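Local coordinates for protein (R)-specific secondary-alkylsulfatase (Pseudomonas sp., PDB 4AXH) that hydrolyses (R)-secondary-alkyl sulfates with strict inversion of configuration, using a two-zinc centre to release (S)-alcohols and sulfate, at residues N311-L319 with Y368-L379. Residues are numbered along the deposited sequence; the frame is centred on the assembly and turned at random.
Sequences NAPPAMHNL and YLADQRDMYAFL
Gln-372 reaches from the helix into the bend of the loop 311-319. CB and CG lie against the methyl of Ala-312, CG 3.8 Å from its CB, and CD lies between that methyl and the carbonyl O of Pro-313. A bend at chi2 (-72°) turns the amide toward Pro-313, where NE2 makes a weak hydrogen bond to the carbonyl O at 3.1 Å. The same oxygen accepts the backbone N-H of Ala-315, closing the inverse gamma turn centred on Pro-314. A water hydrogen-bonded to OE1 also bonds the carbonyl O of Ala-315 and the hydroxyl of Tyr-376.

One turn further along the helix, that hydroxyl receives the backbone N-H of His-317, 3.0 Å from N to OH and 150° at the hydrogen, with the N near the ring plane. Trp-333 stacks on the Tyr-376 ring. At the other end Tyr-368 brings its OH to 2.7 Å from the carbonyl O of Ala-312, which lies in the ring plane; this hydroxyl is hydrogen-bonded to NE2 of Gln-353.

Toward Leu-379 the contact becomes apolar. The Met-316 chain, extended until it bends at chi3, brings CE 3.8 Å from Met-375 SD and 3.9 Å from Leu-379 CD1, and Leu-319 CD1 meets the same leucine methyl.

The loop carries Asn-318 and Leu-319 of the sulfate-binding site, and the His-317 side chain comes within about 5 Å of a zinc ion: helix 362-388 packs against the substrate-binding loop of a dinuclear zinc centre in a metallo-beta-lactamase-fold sulfatase.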
ATOM      1  N   ASN A 311      15.294   2.453  12.983  1.00 29.50           N
ATOM      2  CA  ASN A 311      14.877   1.095  12.705  1.00 29.27           C
ATOM      3  C   ASN A 311      14.331   0.318  13.890  1.00 31.92           C
ATOM      4  O   ASN A 311      13.590  -0.656  13.687  1.00 31.63           O
ATOM      5  CB  ASN A 311      15.998   0.342  12.019  1.00 29.87           C
ATOM      6  CG  ASN A 311      16.353   0.992  10.729  1.00 46.09           C
ATOM      7  OD1 ASN A 311      15.477   1.308   9.916  1.00 40.60           O
ATOM      8  ND2 ASN A 311      17.626   1.296  10.570  1.00 40.29           N
ATOM      9  N   ALA A 312      14.705   0.715  15.117  1.00 26.95           N
ATOM     10  CA  ALA A 312      14.233   0.009  16.294  1.00 26.66           C
ATOM     11  C   ALA A 312      14.168   0.942  17.489  1.00 28.73           C
ATOM     12  O   ALA A 312      14.902   0.747  18.456  1.00 29.38           O
ATOM     13  CB  ALA A 312      15.139  -1.187  16.579  1.00 27.57           C
ATOM     14  N   PRO A 313      13.274   1.950  17.482  1.00 23.90           N
ATOM     15  CA  PRO A 313      13.218   2.867  18.632  1.00 23.57           C
ATOM     16  C   PRO A 313      12.416   2.319  19.830  1.00 26.94           C
ATOM     17  O   PRO A 313      11.683   1.340  19.681  1.00 26.84           O
ATOM     18  CB  PRO A 313      12.584   4.119  18.017  1.00 24.58           C
ATOM     19  CG  PRO A 313      11.691   3.617  16.956  1.00 27.15           C
ATOM     20  CD  PRO A 313      12.292   2.339  16.443  1.00 23.59           C
ATOM     21  N   PRO A 314      12.514   2.956  21.012  1.00 23.07           N
ATOM     22  CA  PRO A 314      11.797   2.466  22.207  1.00 21.86           C
ATOM     23  C   PRO A 314      10.310   2.812  22.280  1.00 26.37           C
ATOM     24  O   PRO A 314       9.835   3.360  23.291  1.00 24.34           O
ATOM     25  CB  PRO A 314      12.564   3.082  23.382  1.00 23.22           C
ATOM     26  CG  PRO A 314      13.671   3.842  22.814  1.00 28.59           C
ATOM     27  CD  PRO A 314      13.385   4.081  21.367  1.00 25.53           C
ATOM     28  N   ALA A 315       9.580   2.469  21.199  1.00 23.13           N
ATOM     29  CA  ALA A 315       8.140   2.606  20.969  1.00 22.28           C
ATOM     30  C   ALA A 315       7.851   1.918  19.659  1.00 28.72           C
ATOM     31  O   ALA A 315       8.766   1.744  18.848  1.00 31.18           O
ATOM     32  CB  ALA A 315       7.748   4.080  20.860  1.00 22.41           C
ATOM     33  N   MET A 316       6.604   1.506  19.441  1.00 24.96           N
ATOM     34  CA  MET A 316       6.202   0.891  18.184  1.00 24.18           C
ATOM     35  C   MET A 316       6.245   1.995  17.143  1.00 26.88           C
ATOM     36  O   MET A 316       5.804   3.107  17.435  1.00 26.93           O
ATOM     37  CB  MET A 316       4.776   0.314  18.284  1.00 26.85           C
ATOM     38  CG  MET A 316       4.396  -0.493  17.058  1.00 31.79           C
ATOM     39  SD  MET A 316       2.745  -1.191  17.098  1.00 38.38           S
ATOM     40  CE  MET A 316       3.056  -2.866  17.726  1.00 35.47           C
ATOM     41  N   HIS A 317       6.833   1.733  15.967  1.00 23.45           N
ATOM     42  CA  HIS A 317       6.882   2.761  14.914  1.00 23.31           C
ATOM     43  C   HIS A 317       5.666   2.594  13.995  1.00 28.81           C
ATOM     44  O   HIS A 317       4.832   1.692  14.214  1.00 29.89           O
ATOM     45  CB  HIS A 317       8.208   2.688  14.134  1.00 23.96           C
ATOM     46  CG  HIS A 317       8.759   4.000  13.646  1.00 26.72           C
ATOM     47  ND1 HIS A 317       7.937   4.981  13.075  1.00 28.01           N
ATOM     48  CD2 HIS A 317      10.047   4.424  13.595  1.00 27.44           C
ATOM     49  CE1 HIS A 317       8.745   5.966  12.710  1.00 26.47           C
ATOM     50  NE2 HIS A 317      10.025   5.683  12.995  1.00 27.03           N
ATOM     51  N   ASN A 318       5.532   3.462  12.988  1.00 23.79           N
ATOM     52  CA  ASN A 318       4.378   3.382  12.094  1.00 21.88           C
ATOM     53  C   ASN A 318       4.624   2.531  10.868  1.00 28.06           C
ATOM     54  O   ASN A 318       5.691   2.620  10.266  1.00 30.24           O
ATOM     55  CB  ASN A 318       3.978   4.779  11.625  1.00 12.22           C
ATOM     56  CG  ASN A 318       3.277   5.624  12.654  1.00 30.05           C
ATOM     57  OD1 ASN A 318       2.160   5.302  13.161  1.00 34.27           O
ATOM     58  ND2 ASN A 318       3.862   6.788  12.895  1.00 15.25           N
ATOM     59  N   LEU A 319       3.614   1.763  10.459  1.00 24.20           N
ATOM     60  CA  LEU A 319       3.640   1.048   9.188  1.00 23.61           C
ATOM     61  C   LEU A 319       2.903   1.970   8.186  1.00 31.71           C
ATOM     62  O   LEU A 319       3.141   1.906   6.981  1.00 31.72           O
ATOM     63  CB  LEU A 319       2.992  -0.354   9.275  1.00 22.31           C
ATOM     64  CG  LEU A 319       3.785  -1.359  10.077  1.00 26.01           C
ATOM     65  CD1 LEU A 319       3.012  -2.644  10.258  1.00 25.83           C
ATOM     66  CD2 LEU A 319       5.181  -1.598   9.475  1.00 30.26           C
ATOM     67  N   TYR A 368      16.454  -6.650  23.473  1.00 23.69           N
ATOM     68  CA  TYR A 368      15.793  -5.502  22.859  1.00 21.66           C
ATOM     69  C   TYR A 368      15.625  -5.752  21.363  1.00 25.68           C
ATOM     70  O   TYR A 368      14.489  -5.770  20.891  1.00 26.26           O
ATOM     71  CB  TYR A 368      16.571  -4.225  23.203  1.00 21.30           C
ATOM     72  CG  TYR A 368      16.018  -2.932  22.644  1.00 22.26           C
ATOM     73  CD1 TYR A 368      16.310  -2.528  21.337  1.00 21.95           C
ATOM     74  CD2 TYR A 368      15.321  -2.044  23.454  1.00 22.57           C
ATOM     75  CE1 TYR A 368      15.846  -1.314  20.834  1.00 21.03           C
ATOM     76  CE2 TYR A 368      14.842  -0.831  22.952  1.00 20.33           C
ATOM     77  CZ  TYR A 368      15.139  -0.458  21.652  1.00 27.77           C
ATOM     78  OH  TYR A 368      14.712   0.751  21.152  1.00 35.45           O
ATOM     79  N   LEU A 369      16.708  -6.091  20.661  1.00 22.54           N
ATOM     80  CA  LEU A 369      16.681  -6.422  19.236  1.00 23.89           C
ATOM     81  C   LEU A 369      15.741  -7.542  18.881  1.00 31.47           C
ATOM     82  O   LEU A 369      14.926  -7.388  17.976  1.00 34.89           O
ATOM     83  CB  LEU A 369      18.080  -6.706  18.695  1.00 24.66           C
ATOM     84  CG  LEU A 369      18.963  -5.478  18.548  1.00 29.50           C
ATOM     85  CD1 LEU A 369      20.299  -5.852  17.964  1.00 31.28           C
ATOM     86  CD2 LEU A 369      18.248  -4.395  17.739  1.00 25.12           C
ATOM     87  N   ALA A 370      15.797  -8.652  19.611  1.00 28.16           N
ATOM     88  CA  ALA A 370      14.932  -9.782  19.358  1.00 27.60           C
ATOM     89  C   ALA A 370      13.476  -9.433  19.591  1.00 33.01           C
ATOM     90  O   ALA A 370      12.633  -9.880  18.822  1.00 34.87           O
ATOM     91  CB  ALA A 370      15.347 -10.940  20.220  1.00 29.12           C
ATOM     92  N   ASP A 371      13.163  -8.599  20.610  1.00 29.48           N
ATOM     93  CA  ASP A 371      11.787  -8.143  20.909  1.00 27.99           C
ATOM     94  C   ASP A 371      11.270  -7.275  19.751  1.00 29.59           C
ATOM     95  O   ASP A 371      10.148  -7.490  19.293  1.00 28.60           O
ATOM     96  CB  ASP A 371      11.732  -7.363  22.239  1.00 28.78           C
ATOM     97  CG  ASP A 371      11.886  -8.173  23.526  1.00 35.65           C
ATOM     98  OD1 ASP A 371      11.963  -9.405  23.451  1.00 34.53           O
ATOM     99  OD2 ASP A 371      11.908  -7.567  24.608  1.00 44.51           O
ATOM    100  N   GLN A 372      12.127  -6.334  19.258  1.00 22.76           N
ATOM    101  CA  GLN A 372      11.849  -5.422  18.142  1.00 21.47           C
ATOM    102  C   GLN A 372      11.536  -6.234  16.896  1.00 24.92           C
ATOM    103  O   GLN A 372      10.445  -6.095  16.351  1.00 25.48           O
ATOM    104  CB  GLN A 372      13.033  -4.462  17.902  1.00 22.24           C
ATOM    105  CG  GLN A 372      13.249  -3.384  18.990  1.00 28.65           C
ATOM    106  CD  GLN A 372      12.222  -2.265  19.034  1.00 38.42           C
ATOM    107  OE1 GLN A 372      11.595  -1.911  18.033  1.00 35.21           O
ATOM    108  NE2 GLN A 372      12.058  -1.658  20.201  1.00 30.57           N
ATOM    109  N   ARG A 373      12.446  -7.146  16.513  1.00 22.54           N
ATOM    110  CA  ARG A 373      12.293  -8.076  15.393  1.00 24.05           C
ATOM    111  C   ARG A 373      10.964  -8.799  15.506  1.00 30.86           C
ATOM    112  O   ARG A 373      10.146  -8.669  14.618  1.00 33.91           O
ATOM    113  CB  ARG A 373      13.452  -9.106  15.370  1.00 24.52           C
ATOM    114  CG  ARG A 373      13.185 -10.280  14.427  1.00 27.63           C
ATOM    115  CD  ARG A 373      13.918 -11.532  14.826  1.00 26.09           C
ATOM    116  NE  ARG A 373      13.367 -12.153  16.027  1.00 28.34           N
ATOM    117  CZ  ARG A 373      14.076 -12.885  16.875  1.00 37.93           C
ATOM    118  NH1 ARG A 373      15.358 -13.102  16.658  1.00 24.54           N
ATOM    119  NH2 ARG A 373      13.505 -13.400  17.954  1.00 40.93           N
ATOM    120  N   ASP A 374      10.730  -9.488  16.623  1.00 28.29           N
ATOM    121  CA  ASP A 374       9.495 -10.206  16.917  1.00 28.08           C
ATOM    122  C   ASP A 374       8.238  -9.335  16.806  1.00 30.60           C
ATOM    123  O   ASP A 374       7.226  -9.850  16.352  1.00 31.78           O
ATOM    124  CB  ASP A 374       9.554 -10.850  18.317  1.00 29.13           C
ATOM    125  CG  ASP A 374      10.467 -12.049  18.475  1.00 33.15           C
ATOM    126  OD1 ASP A 374      10.953 -12.574  17.443  1.00 33.86           O
ATOM    127  OD2 ASP A 374      10.681 -12.478  19.632  1.00 33.99           O
ATOM    128  N   MET A 375       8.293  -8.041  17.228  1.00 24.91           N
ATOM    129  CA  MET A 375       7.146  -7.109  17.176  1.00 23.11           C
ATOM    130  C   MET A 375       6.692  -6.851  15.748  1.00 28.72           C
ATOM    131  O   MET A 375       5.491  -6.896  15.475  1.00 28.94           O
ATOM    132  CB  MET A 375       7.445  -5.819  17.926  1.00 24.23           C
ATOM    133  CG  MET A 375       6.394  -4.761  17.776  1.00 25.99           C
ATOM    134  SD  MET A 375       6.740  -3.174  18.578  1.00 27.84           S
ATOM    135  CE  MET A 375       8.355  -2.791  18.021  1.00 22.40           C
ATOM    136  N   TYR A 376       7.654  -6.642  14.835  1.00 25.09           N
ATOM    137  CA  TYR A 376       7.343  -6.406  13.440  1.00 25.29           C
ATOM    138  C   TYR A 376       6.901  -7.647  12.716  1.00 34.03           C
ATOM    139  O   TYR A 376       5.895  -7.587  11.994  1.00 36.25           O
ATOM    140  CB  TYR A 376       8.450  -5.604  12.721  1.00 25.66           C
ATOM    141  CG  TYR A 376       8.561  -4.190  13.262  1.00 26.38           C
ATOM    142  CD1 TYR A 376       7.532  -3.267  13.072  1.00 27.23           C
ATOM    143  CD2 TYR A 376       9.634  -3.813  14.061  1.00 27.63           C
ATOM    144  CE1 TYR A 376       7.581  -2.003  13.649  1.00 27.32           C
ATOM    145  CE2 TYR A 376       9.704  -2.541  14.620  1.00 29.01           C
ATOM    146  CZ  TYR A 376       8.676  -1.634  14.404  1.00 34.44           C
ATOM    147  OH  TYR A 376       8.730  -0.361  14.930  1.00 33.97           O
ATOM    148  N   ALA A 377       7.572  -8.801  12.963  1.00 29.71           N
ATOM    149  CA  ALA A 377       7.182 -10.068  12.332  1.00 28.16           C
ATOM    150  C   ALA A 377       5.803 -10.461  12.789  1.00 32.62           C
ATOM    151  O   ALA A 377       5.018 -10.941  11.967  1.00 35.25           O
ATOM    152  CB  ALA A 377       8.178 -11.166  12.638  1.00 28.34           C
ATOM    153  N   PHE A 378       5.454 -10.163  14.060  1.00 24.93           N
ATOM    154  CA  PHE A 378       4.123 -10.446  14.588  1.00 23.53           C
ATOM    155  C   PHE A 378       3.061  -9.632  13.828  1.00 30.33           C
ATOM    156  O   PHE A 378       2.005 -10.157  13.462  1.00 32.07           O
ATOM    157  CB  PHE A 378       4.034 -10.170  16.099  1.00 23.99           C
ATOM    158  CG  PHE A 378       2.639 -10.134  16.654  1.00 24.35           C
ATOM    159  CD1 PHE A 378       1.914 -11.310  16.835  1.00 25.68           C
ATOM    160  CD2 PHE A 378       2.024  -8.919  16.964  1.00 25.78           C
ATOM    161  CE1 PHE A 378       0.606 -11.282  17.355  1.00 24.85           C
ATOM    162  CE2 PHE A 378       0.703  -8.886  17.447  1.00 27.64           C
ATOM    163  CZ  PHE A 378       0.002 -10.076  17.638  1.00 24.79           C
ATOM    164  N   LEU A 379       3.335  -8.356  13.611  1.00 25.88           N
ATOM    165  CA  LEU A 379       2.389  -7.496  12.926  1.00 25.86           C
ATOM    166  C   LEU A 379       2.053  -8.056  11.567  1.00 29.43           C
ATOM    167  O   LEU A 379       0.882  -8.287  11.296  1.00 28.04           O
ATOM    168  CB  LEU A 379       2.878  -6.038  12.862  1.00 25.43           C
ATOM    169  CG  LEU A 379       2.769  -5.263  14.155  1.00 29.74           C
ATOM    170  CD1 LEU A 379       3.600  -3.982  14.071  1.00 30.99           C
ATOM    171  CD2 LEU A 379       1.318  -4.963  14.503  1.00 28.93           C
TER
HETATM  172  O   HOH W   1      10.182  -0.111  17.076  1.00 28.75           O